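Local structure of HTH-type transcriptional regulator KdgR (Escherichia coli, 1YSP) at residues 15-20 and 38-43. The protein represses transcription of genes for the uptake and breakdown of 2-keto-3-deoxygluconate, and of the Entner-Doudoroff aldolase gene eda, by binding DNA. Numbering follows the deposited sequence.
Sequences ELSRLT and HKIDSM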
loop_
_atom_site.group_PDB
_atom_site.type_symbol
_atom_site.label_atom_id
_atom_site.label_comp_id
_atom_site.label_asym_id
_atom_site.label_seq_id
_atom_site.Cartn_x
_atom_site.Cartn_y
_atom_site.Cartn_z
ATOM N N GLU A 15 -11.935 -7.511 -9.824
ATOM C CA GLU A 15 -12.290 -8.662 -8.995
ATOM C C GLU A 15 -12.418 -8.373 -7.451
ATOM O O GLU A 15 -13.385 -8.786 -6.786
ATOM C CB GLU A 15 -11.363 -9.836 -9.296
ATOM C CG GLU A 15 -11.650 -11.115 -8.513
ATOM C CD GLU A 15 -12.836 -11.947 -9.042
ATOM O OE1 GLU A 15 -13.723 -11.452 -9.776
ATOM O OE2 GLU A 15 -12.859 -13.134 -8.700
ATOM N N LEU A 16 -11.453 -7.651 -6.897
ATOM C CA LEU A 16 -11.574 -7.224 -5.496
ATOM C C LEU A 16 -12.776 -6.304 -5.280
ATOM O O LEU A 16 -13.443 -6.401 -4.259
ATOM C CB LEU A 16 -10.296 -6.476 -5.068
ATOM C CG LEU A 16 -9.061 -7.347 -4.857
ATOM C CD1 LEU A 16 -7.768 -6.440 -4.911
ATOM C CD2 LEU A 16 -9.171 -8.178 -3.528
ATOM N N SER A 17 -13.035 -5.399 -6.208
ATOM C CA SER A 17 -14.175 -4.493 -6.097
ATOM C C SER A 17 -15.474 -5.309 -6.098
ATOM O O SER A 17 -16.338 -5.123 -5.228
ATOM C CB SER A 17 -14.166 -3.460 -7.203
ATOM O OG SER A 17 -15.408 -2.766 -7.323
ATOM N N ARG A 18 -15.575 -6.246 -7.048
ATOM C CA ARG A 18 -16.676 -7.213 -7.085
ATOM C C ARG A 18 -16.843 -7.963 -5.758
ATOM O O ARG A 18 -17.969 -8.106 -5.262
ATOM C CB ARG A 18 -16.440 -8.256 -8.213
ATOM C CG ARG A 18 -17.637 -9.165 -8.477
ATOM C CD ARG A 18 -17.292 -10.233 -9.538
ATOM N NE ARG A 18 -16.415 -11.267 -9.007
ATOM C CZ ARG A 18 -16.801 -12.276 -8.229
ATOM N NH1 ARG A 18 -18.065 -12.387 -7.853
ATOM N NH2 ARG A 18 -15.930 -13.170 -7.816
ATOM N N LEU A 19 -15.746 -8.482 -5.206
ATOM C CA LEU A 19 -15.851 -9.285 -3.978
ATOM C C LEU A 19 -16.115 -8.427 -2.717
ATOM O O LEU A 19 -16.711 -8.914 -1.749
ATOM C CB LEU A 19 -14.618 -10.152 -3.762
ATOM C CG LEU A 19 -14.211 -11.247 -4.790
ATOM C CD1 LEU A 19 -12.711 -11.599 -4.632
ATOM C CD2 LEU A 19 -15.013 -12.462 -4.688
ATOM N N THR A 20 -15.668 -7.173 -2.711
ATOM C CA THR A 20 -15.633 -6.428 -1.434
ATOM C C THR A 20 -16.438 -5.149 -1.433
ATOM O O THR A 20 -16.725 -4.611 -0.352
ATOM C CB THR A 20 -14.158 -6.043 -1.002
ATOM O OG1 THR A 20 -13.638 -5.075 -1.896
ATOM C CG2 THR A 20 -13.258 -7.235 -0.934
ATOM N N HIS A 38 -3.411 3.267 -10.771
ATOM C CA HIS A 38 -4.761 2.767 -11.137
ATOM C C HIS A 38 -5.725 2.862 -9.954
ATOM O O HIS A 38 -5.292 2.911 -8.813
ATOM C CB HIS A 38 -4.710 1.332 -11.684
ATOM C CG HIS A 38 -5.904 0.946 -12.520
ATOM N ND1 HIS A 38 -6.531 1.819 -13.385
ATOM C CD2 HIS A 38 -6.546 -0.239 -12.658
ATOM C CE1 HIS A 38 -7.522 1.193 -14.002
ATOM N NE2 HIS A 38 -7.556 -0.060 -13.577
ATOM N N LYS A 39 -7.028 2.928 -10.227
ATOM C CA LYS A 39 -8.032 2.931 -9.159
ATOM C C LYS A 39 -9.305 2.271 -9.679
ATOM O O LYS A 39 -9.640 2.438 -10.872
ATOM C CB LYS A 39 -8.347 4.392 -8.765
ATOM C CG LYS A 39 -9.046 4.550 -7.460
ATOM C CD LYS A 39 -9.555 6.014 -7.192
ATOM C CE LYS A 39 -10.447 6.065 -5.944
ATOM N NZ LYS A 39 -11.132 7.373 -5.775
ATOM N N ILE A 40 -9.974 1.511 -8.814
ATOM C CA ILE A 40 -11.352 1.058 -9.054
ATOM C C ILE A 40 -12.187 1.560 -7.868
ATOM O O ILE A 40 -11.949 1.163 -6.712
ATOM C CB ILE A 40 -11.479 -0.465 -9.190
ATOM C CG1 ILE A 40 -10.532 -1.030 -10.265
ATOM C CG2 ILE A 40 -12.970 -0.876 -9.382
ATOM C CD1 ILE A 40 -10.823 -0.610 -11.684
ATOM N N ASP A 41 -13.155 2.430 -8.164
ATOM C CA ASP A 41 -13.895 3.171 -7.131
ATOM C C ASP A 41 -14.954 2.379 -6.407
ATOM O O ASP A 41 -15.551 1.461 -6.969
ATOM C CB ASP A 41 -14.540 4.425 -7.722
ATOM C CG ASP A 41 -13.772 5.688 -7.392
ATOM O OD1 ASP A 41 -13.081 6.204 -8.297
ATOM O OD2 ASP A 41 -13.850 6.157 -6.225
ATOM N N SER A 42 -15.197 2.773 -5.156
ATOM C CA SER A 42 -16.277 2.218 -4.346
ATOM C C SER A 42 -17.611 2.492 -5.057
ATOM O O SER A 42 -18.323 1.560 -5.422
ATOM C CB SER A 42 -16.256 2.853 -2.947
ATOM O OG SER A 42 -16.870 2.019 -1.981
ATOM N N MET A 43 -17.935 3.772 -5.248
ATOM C CA MET A 43 -19.034 4.188 -6.135
ATOM C C MET A 43 -18.732 5.546 -6.781
ATOM O O MET A 43 -17.865 5.645 -7.663
ATOM C CB MET A 43 -20.418 4.185 -5.437
ATOM C CG MET A 43 -20.446 4.545 -3.948
ATOM S SD MET A 43 -20.135 3.093 -2.909
ATOM C CE MET A 43 -20.709 3.636 -1.288
#
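Ser-17, on the last turns of helix 4-20, meets Ile-40 at the end of strand 33-40 through a single methyl: Ile-40 CG2 lies 3.6 Å from Ser-17 CB and 3.7 Å from Ser-17 OG. Both side chains start out toward the opposite segment. In Ile-40, chi1 of -54° sets CG1 beside the backbone N and turns CG2 anti to it, toward the serine, while the side chain as a whole also packs on Asp-10, Met-13 and Arg-14 of helix 4-20. Ser-17 OG, anti to its own N (chi1 166°), stays 4.2 Å from Asp-41 O, a contact without a hydrogen bond. The charged groups pair within their own segments. Arg-18 and Glu-15 form a bidentate salt bridge, NE to OE1 at 2.8 Å and NH2 to OE2 at 3.2 Å; both oxygens lie in the guanidinium plane but are approached from above the carboxylate plane. Asp-41 leaves the backbone away from the helix, and its carboxylate takes Lys-39 NZ on the syn side of OD2, tilted out of plane, at 3.0 Å. In this C-terminal, IclR-type domain, helix 4-20 is tied to strand 33-40, beside outermost strand 55-57, by His-38 to Asp-10; between the two segments the methyl contact adds little polar specificity.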